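PDB 7DWM: transcriptional regulator from Vibrio virus VP882, which binds the small molecule 3,5-dimethylpyrazin-2-ol (DPO) and probably acts as a DNA-binding transcription regulator of the LuxR type. Local coordinates for residues His19-Gln24 with Trp28-Thr33; His94-Gly99 with Phe103-Thr108; Glu166-Phe171 with Gly183-Ser188. One frame throughout, in Å; residues are numbered along the deposited sequence.

Contact 1 of 3, residues His19-Gln24 with Trp28-Thr33; sequences HFFGNQ and WGIKDT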
loop_
_atom_site.group_PDB
_atom_site.type_symbol
_atom_site.label_atom_id
_atom_site.label_comp_id
_atom_site.label_asym_id
_atom_site.label_seq_id
_atom_site.Cartn_x
_atom_site.Cartn_y
_atom_site.Cartn_z
ATOM N N HIS A 19 -17.804 19.104 1.478
ATOM C CA HIS A 19 -18.133 18.721 2.851
ATOM C C HIS A 19 -17.446 17.406 3.221
ATOM O O HIS A 19 -16.982 17.229 4.353
ATOM C CB HIS A 19 -19.632 18.594 3.086
ATOM C CG HIS A 19 -19.935 18.105 4.468
ATOM N ND1 HIS A 19 -19.727 18.883 5.587
ATOM C CD2 HIS A 19 -20.329 16.893 4.926
ATOM C CE1 HIS A 19 -20.026 18.190 6.670
ATOM N NE2 HIS A 19 -20.389 16.977 6.296
ATOM N N PHE A 20 -17.377 16.474 2.270
ATOM C CA PHE A 20 -16.678 15.208 2.478
ATOM C C PHE A 20 -15.215 15.430 2.851
ATOM O O PHE A 20 -14.745 14.937 3.883
ATOM C CB PHE A 20 -16.807 14.351 1.214
ATOM C CG PHE A 20 -15.993 13.088 1.241
ATOM C CD1 PHE A 20 -15.093 12.823 0.229
ATOM C CD2 PHE A 20 -16.150 12.152 2.250
ATOM C CE1 PHE A 20 -14.335 11.677 0.234
ATOM C CE2 PHE A 20 -15.404 10.991 2.250
ATOM C CZ PHE A 20 -14.492 10.756 1.239
ATOM N N PHE A 21 -14.477 16.168 2.015
ATOM C CA PHE A 21 -13.047 16.378 2.230
ATOM C C PHE A 21 -12.749 17.194 3.484
ATOM O O PHE A 21 -11.716 16.972 4.126
ATOM C CB PHE A 21 -12.428 17.060 1.009
ATOM C CG PHE A 21 -12.597 16.286 -0.261
ATOM C CD1 PHE A 21 -12.488 14.907 -0.267
ATOM C CD2 PHE A 21 -12.871 16.933 -1.451
ATOM C CE1 PHE A 21 -12.649 14.191 -1.437
ATOM C CE2 PHE A 21 -13.041 16.221 -2.614
ATOM C CZ PHE A 21 -12.927 14.849 -2.611
ATOM N N GLY A 22 -13.617 18.141 3.848
ATOM C CA GLY A 22 -13.350 18.976 5.006
ATOM C C GLY A 22 -13.359 18.282 6.354
ATOM O O GLY A 22 -13.099 18.943 7.365
ATOM N N ASN A 23 -13.646 16.984 6.411
ATOM C CA ASN A 23 -13.697 16.251 7.675
ATOM C C ASN A 23 -12.880 14.967 7.587
ATOM O O ASN A 23 -13.298 13.896 8.031
ATOM C CB ASN A 23 -15.143 15.954 8.073
ATOM C CG ASN A 23 -16.032 17.178 7.997
ATOM O OD1 ASN A 23 -16.350 17.655 6.912
ATOM N ND2 ASN A 23 -16.450 17.682 9.151
ATOM N N GLN A 24 -11.682 15.071 7.011
ATOM C CA GLN A 24 -10.678 14.016 7.029
ATOM C C GLN A 24 -9.323 14.629 7.357
ATOM O O GLN A 24 -8.983 15.697 6.826
ATOM C CB GLN A 24 -10.589 13.254 5.698
ATOM C CG GLN A 24 -11.931 12.898 5.079
ATOM C CD GLN A 24 -12.097 11.407 4.915
ATOM O OE1 GLN A 24 -11.437 10.624 5.595
ATOM N NE2 GLN A 24 -12.973 11.003 4.011
ATOM N N TRP A 28 -6.894 16.271 1.125
ATOM C CA TRP A 28 -7.864 15.861 0.121
ATOM C C TRP A 28 -8.162 17.045 -0.787
ATOM O O TRP A 28 -8.158 18.197 -0.343
ATOM C CB TRP A 28 -9.172 15.390 0.772
ATOM C CG TRP A 28 -9.277 13.927 1.117
ATOM C CD1 TRP A 28 -9.180 13.369 2.361
ATOM C CD2 TRP A 28 -9.555 12.846 0.216
ATOM N NE1 TRP A 28 -9.361 12.009 2.287
ATOM C CE2 TRP A 28 -9.594 11.663 0.982
ATOM C CE3 TRP A 28 -9.760 12.763 -1.164
ATOM C CZ2 TRP A 28 -9.833 10.414 0.412
ATOM C CZ3 TRP A 28 -10.001 11.524 -1.726
ATOM C CH2 TRP A 28 -10.034 10.366 -0.940
ATOM N N GLY A 29 -8.432 16.771 -2.058
ATOM C CA GLY A 29 -8.836 17.866 -2.930
ATOM C C GLY A 29 -9.184 17.379 -4.318
ATOM O O GLY A 29 -9.042 16.198 -4.638
ATOM N N ILE A 30 -9.706 18.307 -5.124
ATOM C CA ILE A 30 -10.031 18.052 -6.526
ATOM C C ILE A 30 -9.644 19.273 -7.357
ATOM O O ILE A 30 -9.778 20.424 -6.916
ATOM C CB ILE A 30 -11.522 17.660 -6.732
ATOM C CG1 ILE A 30 -12.491 18.843 -6.592
ATOM C CG2 ILE A 30 -11.937 16.528 -5.818
ATOM C CD1 ILE A 30 -12.670 19.654 -7.858
ATOM N N LYS A 31 -9.139 19.021 -8.558
ATOM C CA LYS A 31 -8.919 20.091 -9.522
ATOM C C LYS A 31 -9.541 19.707 -10.859
ATOM O O LYS A 31 -10.046 18.597 -11.038
ATOM C CB LYS A 31 -7.437 20.447 -9.665
ATOM C CG LYS A 31 -6.517 19.291 -9.859
ATOM C CD LYS A 31 -5.306 19.505 -8.991
ATOM C CE LYS A 31 -4.270 18.461 -9.257
ATOM N NZ LYS A 31 -2.969 18.810 -8.651
ATOM N N ASP A 32 -9.461 20.636 -11.808
ATOM C CA ASP A 32 -10.200 20.591 -13.059
ATOM C C ASP A 32 -9.337 19.995 -14.171
ATOM O O ASP A 32 -8.231 19.500 -13.936
ATOM C CB ASP A 32 -10.674 22.007 -13.397
ATOM C CG ASP A 32 -11.735 22.040 -14.471
ATOM O OD1 ASP A 32 -11.492 22.710 -15.494
ATOM O OD2 ASP A 32 -12.803 21.413 -14.295
ATOM N N THR A 33 -9.851 20.041 -15.404
ATOM C CA THR A 33 -9.116 19.589 -16.576
ATOM C C THR A 33 -7.998 20.547 -16.952
ATOM O O THR A 33 -7.166 20.200 -17.797
ATOM C CB THR A 33 -10.060 19.401 -17.767
ATOM O OG1 THR A 33 -9.300 19.042 -18.928
ATOM C CG2 THR A 33 -10.825 20.687 -18.055
#

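Contact 2 of 3, residues His94-Gly99 with Phe103-Thr108; sequences HPYANG and FTFTKT. With A1U (3,5-dimethylpyrazin-2-ol), chain C.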
loop_
_atom_site.group_PDB
_atom_site.type_symbol
_atom_site.label_atom_id
_atom_site.label_comp_id
_atom_site.label_asym_id
_atom_site.label_seq_id
_atom_site.Cartn_x
_atom_site.Cartn_y
_atom_site.Cartn_z
ATOM N N HIS A 94 8.896 15.332 -0.579
ATOM C CA HIS A 94 9.039 16.773 -0.737
ATOM C C HIS A 94 9.393 17.422 0.587
ATOM O O HIS A 94 8.995 16.928 1.650
ATOM C CB HIS A 94 7.749 17.410 -1.276
ATOM C CG HIS A 94 7.479 17.110 -2.714
ATOM N ND1 HIS A 94 8.146 17.733 -3.745
ATOM C CD2 HIS A 94 6.606 16.256 -3.294
ATOM C CE1 HIS A 94 7.701 17.271 -4.900
ATOM N NE2 HIS A 94 6.763 16.375 -4.654
ATOM N N PRO A 95 10.124 18.538 0.559
ATOM C CA PRO A 95 10.273 19.395 1.750
ATOM C C PRO A 95 9.023 20.246 1.963
ATOM O O PRO A 95 8.952 21.431 1.637
ATOM C CB PRO A 95 11.502 20.239 1.401
ATOM C CG PRO A 95 11.440 20.366 -0.083
ATOM C CD PRO A 95 10.870 19.065 -0.597
ATOM N N TYR A 96 7.997 19.615 2.527
ATOM C CA TYR A 96 6.739 20.293 2.776
ATOM C C TYR A 96 6.923 21.356 3.862
ATOM O O TYR A 96 7.973 21.457 4.505
ATOM C CB TYR A 96 5.661 19.282 3.168
ATOM C CG TYR A 96 5.372 18.256 2.089
ATOM C CD1 TYR A 96 4.770 18.626 0.893
ATOM C CD2 TYR A 96 5.706 16.919 2.265
ATOM C CE1 TYR A 96 4.505 17.694 -0.094
ATOM C CE2 TYR A 96 5.448 15.981 1.283
ATOM C CZ TYR A 96 4.847 16.374 0.107
ATOM O OH TYR A 96 4.589 15.444 -0.873
ATOM N N ALA A 97 5.866 22.145 4.070
ATOM C CA ALA A 97 5.929 23.328 4.923
ATOM C C ALA A 97 6.423 23.041 6.337
ATOM O O ALA A 97 6.775 23.989 7.049
ATOM C CB ALA A 97 4.553 23.991 4.987
ATOM N N ASN A 98 6.462 21.783 6.766
ATOM C CA ASN A 98 6.964 21.437 8.091
ATOM C C ASN A 98 7.974 20.301 8.015
ATOM O O ASN A 98 7.942 19.361 8.817
ATOM C CB ASN A 98 5.824 21.090 9.044
ATOM C CG ASN A 98 6.131 21.484 10.479
ATOM O OD1 ASN A 98 7.231 21.241 10.977
ATOM N ND2 ASN A 98 5.163 22.101 11.147
ATOM N N GLY A 99 8.882 20.367 7.052
ATOM C CA GLY A 99 9.954 19.402 6.924
ATOM C C GLY A 99 9.744 18.456 5.753
ATOM O O GLY A 99 8.725 18.477 5.063
ATOM N N PHE A 103 5.023 11.351 1.081
ATOM C CA PHE A 103 3.593 11.188 0.910
ATOM C C PHE A 103 3.295 10.251 -0.249
ATOM O O PHE A 103 4.087 10.086 -1.180
ATOM C CB PHE A 103 2.916 12.539 0.666
ATOM C CG PHE A 103 2.329 13.149 1.900
ATOM C CD1 PHE A 103 0.958 13.307 2.025
ATOM C CD2 PHE A 103 3.145 13.565 2.937
ATOM C CE1 PHE A 103 0.413 13.869 3.165
ATOM C CE2 PHE A 103 2.606 14.128 4.079
ATOM C CZ PHE A 103 1.239 14.281 4.192
ATOM N N THR A 104 2.126 9.638 -0.168
ATOM C CA THR A 104 1.463 9.013 -1.299
ATOM C C THR A 104 0.300 9.910 -1.699
ATOM O O THR A 104 -0.575 10.193 -0.874
ATOM C CB THR A 104 0.988 7.612 -0.914
ATOM O OG1 THR A 104 2.115 6.727 -0.839
ATOM C CG2 THR A 104 -0.063 7.080 -1.876
ATOM N N PHE A 105 0.294 10.356 -2.954
ATOM C CA PHE A 105 -0.831 11.097 -3.522
ATOM C C PHE A 105 -1.527 10.220 -4.556
ATOM O O PHE A 105 -0.974 9.950 -5.626
ATOM C CB PHE A 105 -0.377 12.426 -4.122
ATOM C CG PHE A 105 -0.245 13.524 -3.108
ATOM C CD1 PHE A 105 -1.331 14.320 -2.782
ATOM C CD2 PHE A 105 0.962 13.748 -2.467
ATOM C CE1 PHE A 105 -1.214 15.326 -1.839
ATOM C CE2 PHE A 105 1.086 14.751 -1.523
ATOM C CZ PHE A 105 -0.004 15.541 -1.208
ATOM N N THR A 106 -2.736 9.772 -4.217
ATOM C CA THR A 106 -3.562 8.949 -5.093
ATOM C C THR A 106 -4.487 9.839 -5.919
ATOM O O THR A 106 -5.324 10.559 -5.362
ATOM C CB THR A 106 -4.375 7.945 -4.274
ATOM O OG1 THR A 106 -5.533 8.584 -3.727
ATOM C CG2 THR A 106 -3.532 7.387 -3.150
ATOM N N LYS A 107 -4.332 9.789 -7.242
ATOM C CA LYS A 107 -5.108 10.632 -8.142
ATOM C C LYS A 107 -6.036 9.776 -8.992
ATOM O O LYS A 107 -5.590 8.835 -9.658
ATOM C CB LYS A 107 -4.180 11.480 -9.009
ATOM C CG LYS A 107 -3.115 12.169 -8.169
ATOM C CD LYS A 107 -1.953 12.731 -8.973
ATOM C CE LYS A 107 -2.355 13.985 -9.728
ATOM N NZ LYS A 107 -1.176 14.674 -10.321
ATOM N N THR A 108 -7.326 10.110 -8.938
ATOM C CA THR A 108 -8.441 9.398 -9.539
ATOM C C THR A 108 -9.235 10.322 -10.458
ATOM O O THR A 108 -9.313 11.524 -10.209
ATOM C CB THR A 108 -9.371 8.828 -8.460
ATOM O OG1 THR A 108 -10.438 8.110 -9.089
ATOM C CG2 THR A 108 -9.922 9.950 -7.580
HETATM C CAB A1U C . 1.648 16.616 -5.062
HETATM C CAC A1U C . 1.141 17.556 -4.131
HETATM C CAE A1U C . -0.789 17.774 -5.443
HETATM C CAF A1U C . -0.203 16.833 -6.316
HETATM C CAG A1U C . 1.958 17.916 -2.920
HETATM C CAH A1U C . -2.136 18.384 -5.686
HETATM N NAA A1U C . 0.981 16.238 -6.184
HETATM N NAD A1U C . -0.084 18.117 -4.348
HETATM O OAI A1U C . -0.976 16.505 -7.446
#

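Contact 3 of 3, residues Glu166-Phe171 with Gly183-Ser188; sequences ELVLFF and GMLGRS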
loop_
_atom_site.group_PDB
_atom_site.type_symbol
_atom_site.label_atom_id
_atom_site.label_comp_id
_atom_site.label_asym_id
_atom_site.label_seq_id
_atom_site.Cartn_x
_atom_site.Cartn_y
_atom_site.Cartn_z
ATOM N N GLU A 166 25.078 0.262 1.981
ATOM C CA GLU A 166 23.623 0.281 2.079
ATOM C C GLU A 166 22.976 -0.153 0.769
ATOM O O GLU A 166 22.005 -0.919 0.774
ATOM C CB GLU A 166 23.140 1.670 2.495
ATOM C CG GLU A 166 23.267 1.931 3.990
ATOM C CD GLU A 166 22.486 3.148 4.447
ATOM O OE1 GLU A 166 22.288 4.073 3.631
ATOM O OE2 GLU A 166 22.071 3.180 5.625
ATOM N N LEU A 167 23.495 0.329 -0.364
ATOM C CA LEU A 167 22.959 -0.089 -1.661
ATOM C C LEU A 167 23.135 -1.592 -1.867
ATOM O O LEU A 167 22.196 -2.306 -2.263
ATOM C CB LEU A 167 23.651 0.684 -2.782
ATOM C CG LEU A 167 22.859 1.787 -3.486
ATOM C CD1 LEU A 167 22.672 2.976 -2.564
ATOM C CD2 LEU A 167 23.561 2.215 -4.762
ATOM N N VAL A 168 24.353 -2.083 -1.618
ATOM C CA VAL A 168 24.655 -3.498 -1.796
ATOM C C VAL A 168 23.737 -4.351 -0.934
ATOM O O VAL A 168 23.221 -5.376 -1.387
ATOM C CB VAL A 168 26.141 -3.772 -1.489
ATOM C CG1 VAL A 168 26.402 -5.269 -1.399
ATOM C CG2 VAL A 168 27.025 -3.140 -2.552
ATOM N N LEU A 169 23.508 -3.942 0.315
ATOM C CA LEU A 169 22.649 -4.727 1.194
ATOM C C LEU A 169 21.187 -4.652 0.764
ATOM O O LEU A 169 20.467 -5.656 0.833
ATOM C CB LEU A 169 22.810 -4.263 2.642
ATOM C CG LEU A 169 22.084 -5.133 3.669
ATOM C CD1 LEU A 169 22.672 -6.528 3.647
ATOM C CD2 LEU A 169 22.187 -4.524 5.055
ATOM N N PHE A 170 20.724 -3.466 0.351
ATOM C CA PHE A 170 19.375 -3.330 -0.190
ATOM C C PHE A 170 19.127 -4.345 -1.294
ATOM O O PHE A 170 18.080 -5.003 -1.330
ATOM C CB PHE A 170 19.154 -1.906 -0.714
ATOM C CG PHE A 170 17.738 -1.628 -1.162
ATOM C CD1 PHE A 170 17.344 -1.874 -2.469
ATOM C CD2 PHE A 170 16.804 -1.123 -0.271
ATOM C CE1 PHE A 170 16.044 -1.623 -2.875
ATOM C CE2 PHE A 170 15.505 -0.870 -0.672
ATOM C CZ PHE A 170 15.125 -1.121 -1.974
ATOM N N PHE A 171 20.088 -4.494 -2.203
ATOM C CA PHE A 171 19.858 -5.423 -3.305
ATOM C C PHE A 171 20.167 -6.872 -2.933
ATOM O O PHE A 171 19.600 -7.790 -3.536
ATOM C CB PHE A 171 20.636 -4.971 -4.537
ATOM C CG PHE A 171 20.048 -3.751 -5.185
ATOM C CD1 PHE A 171 18.747 -3.772 -5.662
ATOM C CD2 PHE A 171 20.774 -2.578 -5.285
ATOM C CE1 PHE A 171 18.187 -2.649 -6.243
ATOM C CE2 PHE A 171 20.222 -1.455 -5.869
ATOM C CZ PHE A 171 18.927 -1.491 -6.349
ATOM N N GLY A 183 26.560 -5.446 -11.845
ATOM C CA GLY A 183 25.934 -4.840 -13.009
ATOM C C GLY A 183 25.172 -3.575 -12.664
ATOM O O GLY A 183 25.315 -2.544 -13.326
ATOM N N MET A 184 24.346 -3.640 -11.615
ATOM C CA MET A 184 23.479 -2.515 -11.272
ATOM C C MET A 184 24.268 -1.280 -10.850
ATOM O O MET A 184 23.822 -0.153 -11.093
ATOM C CB MET A 184 22.504 -2.918 -10.168
ATOM C CG MET A 184 21.623 -4.096 -10.527
ATOM S SD MET A 184 20.644 -4.677 -9.133
ATOM C CE MET A 184 19.135 -3.751 -9.390
ATOM N N LEU A 185 25.428 -1.457 -10.219
ATOM C CA LEU A 185 26.229 -0.326 -9.765
ATOM C C LEU A 185 27.417 -0.037 -10.674
ATOM O O LEU A 185 28.168 0.908 -10.410
ATOM C CB LEU A 185 26.731 -0.556 -8.333
ATOM C CG LEU A 185 25.777 -1.100 -7.266
ATOM C CD1 LEU A 185 26.461 -1.080 -5.908
ATOM C CD2 LEU A 185 24.477 -0.311 -7.224
ATOM N N GLY A 186 27.597 -0.810 -11.739
ATOM C CA GLY A 186 28.662 -0.539 -12.692
ATOM C C GLY A 186 30.061 -0.672 -12.129
ATOM O O GLY A 186 30.952 0.104 -12.496
ATOM N N ARG A 187 30.279 -1.646 -11.253
ATOM C CA ARG A 187 31.608 -1.958 -10.752
ATOM C C ARG A 187 31.880 -3.436 -10.983
ATOM O O ARG A 187 30.981 -4.211 -11.318
ATOM C CB ARG A 187 31.754 -1.601 -9.266
ATOM C CG ARG A 187 31.428 -0.148 -8.947
ATOM C CD ARG A 187 32.596 0.779 -9.270
ATOM N NE ARG A 187 33.812 0.411 -8.550
ATOM C CZ ARG A 187 34.499 1.242 -7.771
ATOM N NH1 ARG A 187 35.594 0.822 -7.150
ATOM N NH2 ARG A 187 34.091 2.494 -7.612
ATOM N N SER A 188 33.113 -3.854 -10.748
ATOM C CA SER A 188 33.450 -5.273 -10.985
ATOM C C SER A 188 32.877 -6.153 -9.879
ATOM O O SER A 188 32.647 -5.663 -8.797
ATOM C CB SER A 188 34.922 -5.441 -11.099
ATOM O OG SER A 188 35.481 -5.794 -9.857
#

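Contact 1 of 3, residues His19-Gln24 with Trp28-Thr33
The rings of F21 and W28 lie nearly parallel, with planes 12° apart, but they are offset, so they barely overlap. The centroids of the F21 ring and the six-membered ring of W28 are 5.1 Å apart. The closest atoms are F21 CE1 and W28 CE3, and F21 CD1 also sits 3.5 Å from W28 CB. The backbone N of G29 lies over one face of the F21 ring. F20 approaches W28 differently. F20 turns its edge toward the face of the six-membered ring of W28, with centroids 5.7 Å apart and planes at 55°. F20, F21 and W28 thus form an aromatic cluster. At the far side of the F21 ring, CE2 meets I30 CG2 at 3.4 Å. Q24 reaches the pyrrole part of the indole. Q24 CB is 3.6 Å from W28 CD1. The bend at chi2 (-120°) keeps the Q24 chain alongside the indole, with Q24 CD 3.8 Å from W28 NE1. Q24 OE1 makes a weak hydrogen bond to T108 of the second subunit. No hydrogen bond crosses this contact, which is held by buried apolar packing. F20 meets F20 of the second subunit, and W28 packs on W28 there, so the cluster reaches the dimer interface. Within the PAS fold, the end of helix 7-21 is laid against strand 28-32. F21, W28 and I30 all touch I121 of the neighbouring strand 119-126.

Contact 2 of 3, residues His94-Gly99 with Phe103-Thr108
This contact contributes Y96, F105 and K107 to the DPO pocket of the PAS fold, within the beta hairpin of strands 88-96 and 99-110. The Y96 side chain points across to the second strand. Y96 OH lies 3.6 Å from F105 CE2, at the edge of the F105 ring and near its plane. Y96 OH is also 3.7 Å from F103 CB, and its hydrogen-bond partner is the backbone O of D92. The rings of Y96 and F103 meet obliquely, with planes at 68° and Y96 CE2 3.7 Å from F103 CD2. F105 turns a face to the ligand. The pyrazine carbon CAC of A1U lies over that face, and the methyl carbon CAG of A1U is 3.5 Å from F105 CZ. A1U CAG also lies at the edge of the Y96 ring, 3.8 Å from Y96 CE1. At the other end of the ligand, the K107 chain bends at chi3 (74°) and NZ makes a weak hydrogen bond of 3.4 Å to A1U OAI. K107 NZ also forms a salt bridge with D78 and a hydrogen bond with Q77, which help to fix the amine beside the ligand oxygen. L47 of helix 42-47 packs on Y96, F103 and F105, and F44 of that helix also touches F105. Strand 119-126 flanks strand 99-110 and brings F122 against F105.

Contact 3 of 3, residues Glu166-Phe171 with Gly183-Ser188
Helices 163-172 and 178-185 approach with CA atoms of V168 and L185 8.7 Å apart and those of F171 and M184 9.2 Å apart, so side chains alone bridge the gap. M184 lies over one face of the F171 ring. M184 SD is 4.1 Å from the F171 ring centroid and 13° off the normal, a Met-aromatic contact. The methyl M184 CE is also above the face, 3.8 Å from the F171 centroid, and makes a CH-pi contact. The M184 chain is extended at chi2 and bends at chi3 (93°), which turns CE across the ring toward F171 CE1. F170 CD1 lies over the opposite face of F171, toward its rim. L185 takes the other end of the contact and divides its two methyls. L185 CD2 meets L167 CD2 at 3.6 Å, and L185 CD1 faces V168 CG2 at 4.0 Å. Both segments belong to the LuxR-family helix-turn-helix domain, which is consistent with DNA binding. Helices 178-185 and 189-203 form the helix-turn-helix, with 189-203 probably the recognition helix, as in LuxR-type domains, and helix 163-172 packs against the first. After helix 178-185, G186 leaves helical angles in a Schellman motif. It has positive phi (64°), and its N bonds back to the O of G183. S188 is the N-cap of the next helix, with a weak hydrogen bond from the N of T191 to its OG. I192 of that helix touches L185, while I196 and I199 touch V168. L143 of the second subunit packs on both F171 and M184.

In the fold
From the N terminus, contact 1 comes first. It closes the short loop between helix 7-21 and strand 28-32. Contact 2 closes the hairpin between strands 88-96 and 99-110, and contact 3 the connection from helix 163-172 to helix 178-185. The three are in series; none nests in or crosses another. Contacts 1 and 2 share the antiparallel sheet of the PAS fold, with strand 119-126 between strands 28-32 and 99-110. Their centres are about 15 Å apart, and each includes a lysine of the DPO pocket. Across the dimer, T108 of contact 2 meets Q24 of contact 1. Contact 3 lies in the LuxR-type domain, its centre about 42 Å from that of contact 1.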